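Centromeric protein-C, isoform A (Drosophila melanogaster, PDB 6O2K) probably acts as a chromatin-protein adaptor at the kinetochore, the piece here being its dimer-forming cupin domain. Local coordinates at residues H83-N95 with Q128-S142. Sequence-based numbering, arbitrary orientation. Where two conformers were deposited one is given.
Sequences HPLKLLVQFGEFN and QNAIDKVSVLMCIRS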
loop_
_atom_site.group_PDB
_atom_site.type_symbol
_atom_site.label_atom_id
_atom_site.label_comp_id
_atom_site.label_asym_id
_atom_site.label_seq_id
_atom_site.Cartn_x
_atom_site.Cartn_y
_atom_site.Cartn_z
ATOM N N HIS B 83 16.268 -6.585 6.532
ATOM C CA HIS B 83 14.848 -6.364 6.732
ATOM C C HIS B 83 14.024 -7.325 5.901
ATOM O O HIS B 83 14.211 -7.394 4.678
ATOM C CB HIS B 83 14.482 -4.913 6.365
ATOM C CG HIS B 83 15.075 -3.904 7.293
ATOM N ND1 HIS B 83 14.588 -3.696 8.566
ATOM C CD2 HIS B 83 16.128 -3.066 7.149
ATOM C CE1 HIS B 83 15.315 -2.768 9.166
ATOM N NE2 HIS B 83 16.255 -2.370 8.329
ATOM N N PRO B 84 13.103 -8.074 6.512
ATOM C CA PRO B 84 12.093 -8.778 5.719
ATOM C C PRO B 84 11.235 -7.758 4.990
ATOM O O PRO B 84 11.207 -6.576 5.334
ATOM C CB PRO B 84 11.262 -9.540 6.764
ATOM C CG PRO B 84 11.969 -9.353 8.071
ATOM C CD PRO B 84 12.811 -8.121 7.951
ATOM N N LEU B 85 10.532 -8.211 3.965
ATOM C CA LEU B 85 9.675 -7.263 3.270
ATOM C C LEU B 85 8.409 -7.944 2.777
ATOM O O LEU B 85 8.293 -9.168 2.782
ATOM C CB LEU B 85 10.440 -6.580 2.139
ATOM C CG LEU B 85 11.129 -7.351 1.032
ATOM C CD1 LEU B 85 10.079 -7.756 0.071
ATOM C CD2 LEU B 85 12.090 -6.399 0.341
ATOM N N LYS B 86 7.439 -7.126 2.392
ATOM C CA LYS B 86 6.239 -7.580 1.714
ATOM C C LYS B 86 6.179 -6.872 0.366
ATOM O O LYS B 86 6.408 -5.662 0.293
ATOM C CB LYS B 86 4.981 -7.269 2.536
ATOM C CG LYS B 86 4.983 -7.906 3.917
ATOM C CD LYS B 86 3.706 -7.673 4.695
ATOM C CE LYS B 86 3.850 -8.246 6.119
ATOM N NZ LYS B 86 4.900 -7.557 6.915
ATOM N N LEU B 87 5.897 -7.621 -0.689
ATOM C CA LEU B 87 5.714 -7.060 -2.023
ATOM C C LEU B 87 4.233 -7.129 -2.374
ATOM O O LEU B 87 3.644 -8.218 -2.396
ATOM C CB LEU B 87 6.562 -7.815 -3.047
ATOM C CG LEU B 87 8.075 -7.893 -2.773
ATOM C CD1 LEU B 87 8.758 -8.801 -3.791
ATOM C CD2 LEU B 87 8.709 -6.500 -2.811
ATOM N N LEU B 88 3.638 -5.973 -2.652
ATOM C CA LEU B 88 2.205 -5.855 -2.892
ATOM C C LEU B 88 1.988 -5.179 -4.238
ATOM O O LEU B 88 2.365 -4.013 -4.415
ATOM C CB LEU B 88 1.540 -5.060 -1.764
ATOM C CG LEU B 88 0.055 -4.728 -1.874
ATOM C CD1 LEU B 88 -0.782 -5.995 -1.937
ATOM C CD2 LEU B 88 -0.341 -3.886 -0.670
ATOM N N VAL B 89 1.361 -5.892 -5.173
ATOM C CA VAL B 89 1.249 -5.399 -6.544
ATOM C C VAL B 89 0.243 -4.250 -6.606
ATOM O O VAL B 89 -0.916 -4.384 -6.190
ATOM C CB VAL B 89 0.872 -6.535 -7.503
ATOM C CG1 VAL B 89 0.670 -6.000 -8.907
ATOM C CG2 VAL B 89 1.979 -7.594 -7.502
ATOM N N GLN B 90 0.696 -3.107 -7.127
ATOM C CA GLN B 90 -0.136 -1.925 -7.328
ATOM C C GLN B 90 -0.709 -1.852 -8.726
ATOM O O GLN B 90 -1.816 -1.315 -8.914
ATOM C CB GLN B 90 0.676 -0.654 -7.070
ATOM C CG GLN B 90 1.215 -0.571 -5.667
ATOM C CD GLN B 90 0.098 -0.350 -4.679
ATOM O OE1 GLN B 90 -0.596 0.661 -4.737
ATOM N NE2 GLN B 90 -0.092 -1.306 -3.775
ATOM N N PHE B 91 0.027 -2.353 -9.715
ATOM C CA PHE B 91 -0.493 -2.371 -11.077
ATOM C C PHE B 91 0.290 -3.410 -11.860
ATOM O O PHE B 91 1.508 -3.517 -11.703
ATOM C CB PHE B 91 -0.373 -0.994 -11.757
ATOM C CG PHE B 91 -1.018 -0.931 -13.119
ATOM C CD1 PHE B 91 -0.290 -1.229 -14.260
ATOM C CD2 PHE B 91 -2.355 -0.589 -13.257
ATOM C CE1 PHE B 91 -0.882 -1.188 -15.510
ATOM C CE2 PHE B 91 -2.958 -0.530 -14.511
ATOM C CZ PHE B 91 -2.229 -0.831 -15.638
ATOM N N GLY B 92 -0.406 -4.170 -12.690
ATOM C CA GLY B 92 0.293 -5.106 -13.551
ATOM C C GLY B 92 0.415 -6.506 -12.995
ATOM O O GLY B 92 -0.442 -6.956 -12.232
ATOM N N GLU B 93 1.485 -7.202 -13.373
ATOM C CA GLU B 93 1.678 -8.608 -13.035
ATOM C C GLU B 93 3.168 -8.864 -12.853
ATOM O O GLU B 93 3.989 -8.319 -13.609
ATOM C CB GLU B 93 1.109 -9.512 -14.143
ATOM C CG GLU B 93 0.967 -10.996 -13.796
ATOM C CD GLU B 93 0.419 -11.810 -14.967
ATOM O OE1 GLU B 93 -0.204 -11.208 -15.872
ATOM O OE2 GLU B 93 0.624 -13.044 -15.002
ATOM N N PHE B 94 3.513 -9.700 -11.877
ATOM C CA PHE B 94 4.908 -9.978 -11.574
ATOM C C PHE B 94 5.119 -11.471 -11.373
ATOM O O PHE B 94 4.244 -12.177 -10.873
ATOM C CB PHE B 94 5.370 -9.237 -10.304
ATOM C CG PHE B 94 5.554 -7.755 -10.489
ATOM C CD1 PHE B 94 6.737 -7.251 -11.013
ATOM C CD2 PHE B 94 4.546 -6.862 -10.132
ATOM C CE1 PHE B 94 6.911 -5.886 -11.172
ATOM C CE2 PHE B 94 4.715 -5.491 -10.295
ATOM C CZ PHE B 94 5.898 -5.004 -10.821
ATOM N N ASN B 95 6.304 -11.938 -11.753
ATOM C CA ASN B 95 6.790 -13.258 -11.400
ATOM C C ASN B 95 7.877 -13.085 -10.350
ATOM O O ASN B 95 8.817 -12.302 -10.556
ATOM C CB ASN B 95 7.346 -13.986 -12.625
ATOM C CG ASN B 95 6.274 -14.328 -13.643
ATOM O OD1 ASN B 95 5.106 -14.504 -13.301
ATOM N ND2 ASN B 95 6.675 -14.444 -14.903
ATOM N N GLN B 128 10.470 -10.298 -11.861
ATOM C CA GLN B 128 10.356 -9.919 -13.270
ATOM C C GLN B 128 8.939 -9.447 -13.562
ATOM O O GLN B 128 7.971 -10.113 -13.188
ATOM C CB GLN B 128 10.698 -11.080 -14.210
ATOM C CG GLN B 128 10.651 -10.705 -15.696
ATOM C CD GLN B 128 11.442 -11.682 -16.576
ATOM O OE1 GLN B 128 11.653 -12.839 -16.205
ATOM N NE2 GLN B 128 11.882 -11.213 -17.745
ATOM N N ASN B 129 8.831 -8.290 -14.205
ATOM C CA ASN B 129 7.576 -7.841 -14.799
ATOM C C ASN B 129 7.083 -8.889 -15.786
ATOM O O ASN B 129 7.792 -9.236 -16.732
ATOM C CB ASN B 129 7.809 -6.503 -15.506
ATOM C CG ASN B 129 6.523 -5.823 -15.948
ATOM O OD1 ASN B 129 5.427 -6.392 -15.867
ATOM N ND2 ASN B 129 6.660 -4.588 -16.435
ATOM N N ALA B 130 5.876 -9.398 -15.575
ATOM C CA ALA B 130 5.369 -10.495 -16.393
ATOM C C ALA B 130 4.690 -10.047 -17.685
ATOM O O ALA B 130 4.307 -10.908 -18.486
ATOM C CB ALA B 130 4.388 -11.346 -15.584
ATOM N N ILE B 131 4.539 -8.743 -17.929
ATOM C CA ILE B 131 3.751 -8.263 -19.061
ATOM C C ILE B 131 4.491 -7.171 -19.827
ATOM O O ILE B 131 5.475 -6.596 -19.359
ATOM C CB ILE B 131 2.371 -7.745 -18.620
ATOM C CG1 ILE B 131 2.535 -6.702 -17.517
ATOM C CG2 ILE B 131 1.504 -8.895 -18.163
ATOM C CD1 ILE B 131 1.257 -6.001 -17.152
ATOM N N ASP B 132 3.958 -6.860 -21.018
ATOM C CA ASP B 132 4.547 -5.898 -21.943
ATOM C C ASP B 132 4.090 -4.465 -21.656
ATOM O O ASP B 132 3.973 -3.639 -22.576
ATOM C CB ASP B 132 4.216 -6.319 -23.379
ATOM C CG ASP B 132 4.933 -5.484 -24.434
ATOM O OD1 ASP B 132 4.496 -5.519 -25.603
ATOM O OD2 ASP B 132 5.927 -4.802 -24.101
ATOM N N LYS B 133 3.814 -4.158 -20.393
ATOM C CA LYS B 133 3.497 -2.813 -19.940
ATOM C C LYS B 133 4.258 -2.547 -18.649
ATOM O O LYS B 133 4.725 -3.470 -17.977
ATOM C CB LYS B 133 1.997 -2.630 -19.688
ATOM C CG LYS B 133 1.090 -3.003 -20.842
ATOM C CD LYS B 133 -0.343 -3.230 -20.360
ATOM C CE LYS B 133 -0.658 -2.388 -19.131
ATOM N NZ LYS B 133 -1.233 -1.065 -19.494
ATOM N N VAL B 134 4.362 -1.268 -18.288
ATOM C CA VAL B 134 4.976 -0.926 -17.015
ATOM C C VAL B 134 4.124 -1.497 -15.890
ATOM O O VAL B 134 2.901 -1.313 -15.865
ATOM C CB VAL B 134 5.125 0.595 -16.879
ATOM C CG1 VAL B 134 5.513 0.956 -15.455
ATOM C CG2 VAL B 134 6.158 1.112 -17.853
ATOM N N SER B 135 4.764 -2.213 -14.969
ATOM C CA SER B 135 4.083 -2.700 -13.771
ATOM C C SER B 135 4.703 -2.047 -12.546
ATOM O O SER B 135 5.851 -1.589 -12.576
ATOM C CB SER B 135 4.153 -4.230 -13.629
ATOM O OG SER B 135 3.552 -4.886 -14.727
ATOM N N VAL B 136 3.934 -2.012 -11.459
ATOM C CA VAL B 136 4.320 -1.284 -10.257
ATOM C C VAL B 136 4.010 -2.142 -9.042
ATOM O O VAL B 136 2.896 -2.664 -8.919
ATOM C CB VAL B 136 3.572 0.057 -10.147
ATOM C CG1 VAL B 136 3.967 0.783 -8.876
ATOM C CG2 VAL B 136 3.834 0.921 -11.372
ATOM N N LEU B 137 4.977 -2.267 -8.132
ATOM C CA LEU B 137 4.698 -2.927 -6.861
ATOM C C LEU B 137 5.097 -2.035 -5.700
ATOM O O LEU B 137 5.984 -1.186 -5.815
ATOM C CB LEU B 137 5.386 -4.299 -6.731
ATOM C CG LEU B 137 6.905 -4.466 -6.673
ATOM C CD1 LEU B 137 7.463 -4.100 -5.311
ATOM C CD2 LEU B 137 7.256 -5.906 -7.007
ATOM N N MET B 138 4.398 -2.218 -4.587
ATOM C CA MET B 138 4.719 -1.539 -3.340
ATOM C C MET B 138 5.632 -2.444 -2.527
ATOM O O MET B 138 5.375 -3.646 -2.402
ATOM C CB MET B 138 3.446 -1.214 -2.549
ATOM C CG MET B 138 3.675 -0.472 -1.224
ATOM S SD MET B 138 2.128 -0.284 -0.248
ATOM C CE MET B 138 1.244 0.975 -1.194
ATOM N N CYS B 139 6.702 -1.867 -1.999
ATOM C CA CYS B 139 7.693 -2.557 -1.184
ATOM C C CYS B 139 7.539 -2.089 0.261
ATOM O O CYS B 139 7.739 -0.899 0.538
ATOM C CB CYS B 139 9.089 -2.242 -1.726
ATOM S SG CYS B 139 10.467 -2.874 -0.769
ATOM N N ILE B 140 7.193 -3.009 1.161
ATOM C CA ILE B 140 6.940 -2.726 2.567
ATOM C C ILE B 140 7.961 -3.506 3.376
ATOM O O ILE B 140 7.881 -4.734 3.439
ATOM C CB ILE B 140 5.525 -3.140 2.984
ATOM C CG1 ILE B 140 4.484 -2.490 2.072
ATOM C CG2 ILE B 140 5.326 -2.849 4.474
ATOM C CD1 ILE B 140 3.042 -3.047 2.256
ATOM N N ARG B 141 8.878 -2.813 4.031
ATOM C CA ARG B 141 9.891 -3.501 4.822
ATOM C C ARG B 141 9.573 -3.394 6.312
ATOM O O ARG B 141 8.956 -2.424 6.764
ATOM C CB ARG B 141 11.275 -2.934 4.527
ATOM C CG ARG B 141 11.596 -2.893 3.039
ATOM C CD ARG B 141 13.078 -3.132 2.801
ATOM N NE ARG B 141 13.897 -2.031 3.283
ATOM C CZ ARG B 141 15.221 -2.088 3.434
ATOM N NH1 ARG B 141 15.887 -1.024 3.870
ATOM N NH2 ARG B 141 15.880 -3.209 3.166
ATOM N N SER B 142 9.969 -4.414 7.071
ATOM C CA SER B 142 9.769 -4.374 8.525
ATOM C C SER B 142 11.078 -4.578 9.286
ATOM O O SER B 142 12.110 -4.914 8.711
ATOM C CB SER B 142 8.746 -5.426 8.963
ATOM O OG SER B 142 8.985 -6.674 8.336
ATOM O OXT SER B 142 11.132 -4.415 10.502
HETATM O O HOH W 1 15.440 -6.068 2.431
HETATM O O HOH W 2 9.800 -14.433 -14.956
#
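Phe94 turns its CG beside its own backbone N (chi1 -73°) and Leu137 holds its CG between backbone N and carbonyl carbon (chi1 66°), which directs the two groups toward each other; chi2 of Leu137 (77°) then sets methyl CD2 over the centre of the Phe94 ring, 4.0 Å from the centroid, in a CH-pi contact. The CZ corner of that ring presses on CB of Ser135 at 3.4 Å, and Val136 O lies at its edge. Leu87 CD2 meets Leu137 CD1 at 3.7 Å on the same inward side, where Ile127 of the facing sheet packs against both leucines. The two sheets face each other in the jelly-roll beta-barrel of a cupin: residues 85-89 pair antiparallel with 135-141, then the chain turns at Gln90 and 93-95 joins 128-129 in the other sheet. A classic beta bulge marks the corner, Val136 O accepting from Gln90 N at 2.9 Å and Phe91 N at 3.0 Å. In the turn from one sheet to the other, Asn129 OD1 receives Ser135 OG (2.7 Å) and Ile131 N from opposite faces of its amide, the latter bond forming an Asx turn. On the outward side Ile140 packs on Ile140 of the second subunit. The C-terminal Ser142 offers O to His83 ND1 (2.8 Å), in the imidazole plane but above that of the carboxylate, while His83 CD2 sits over one guanidinium face of Arg141, whose NE bonds to Ala62 O.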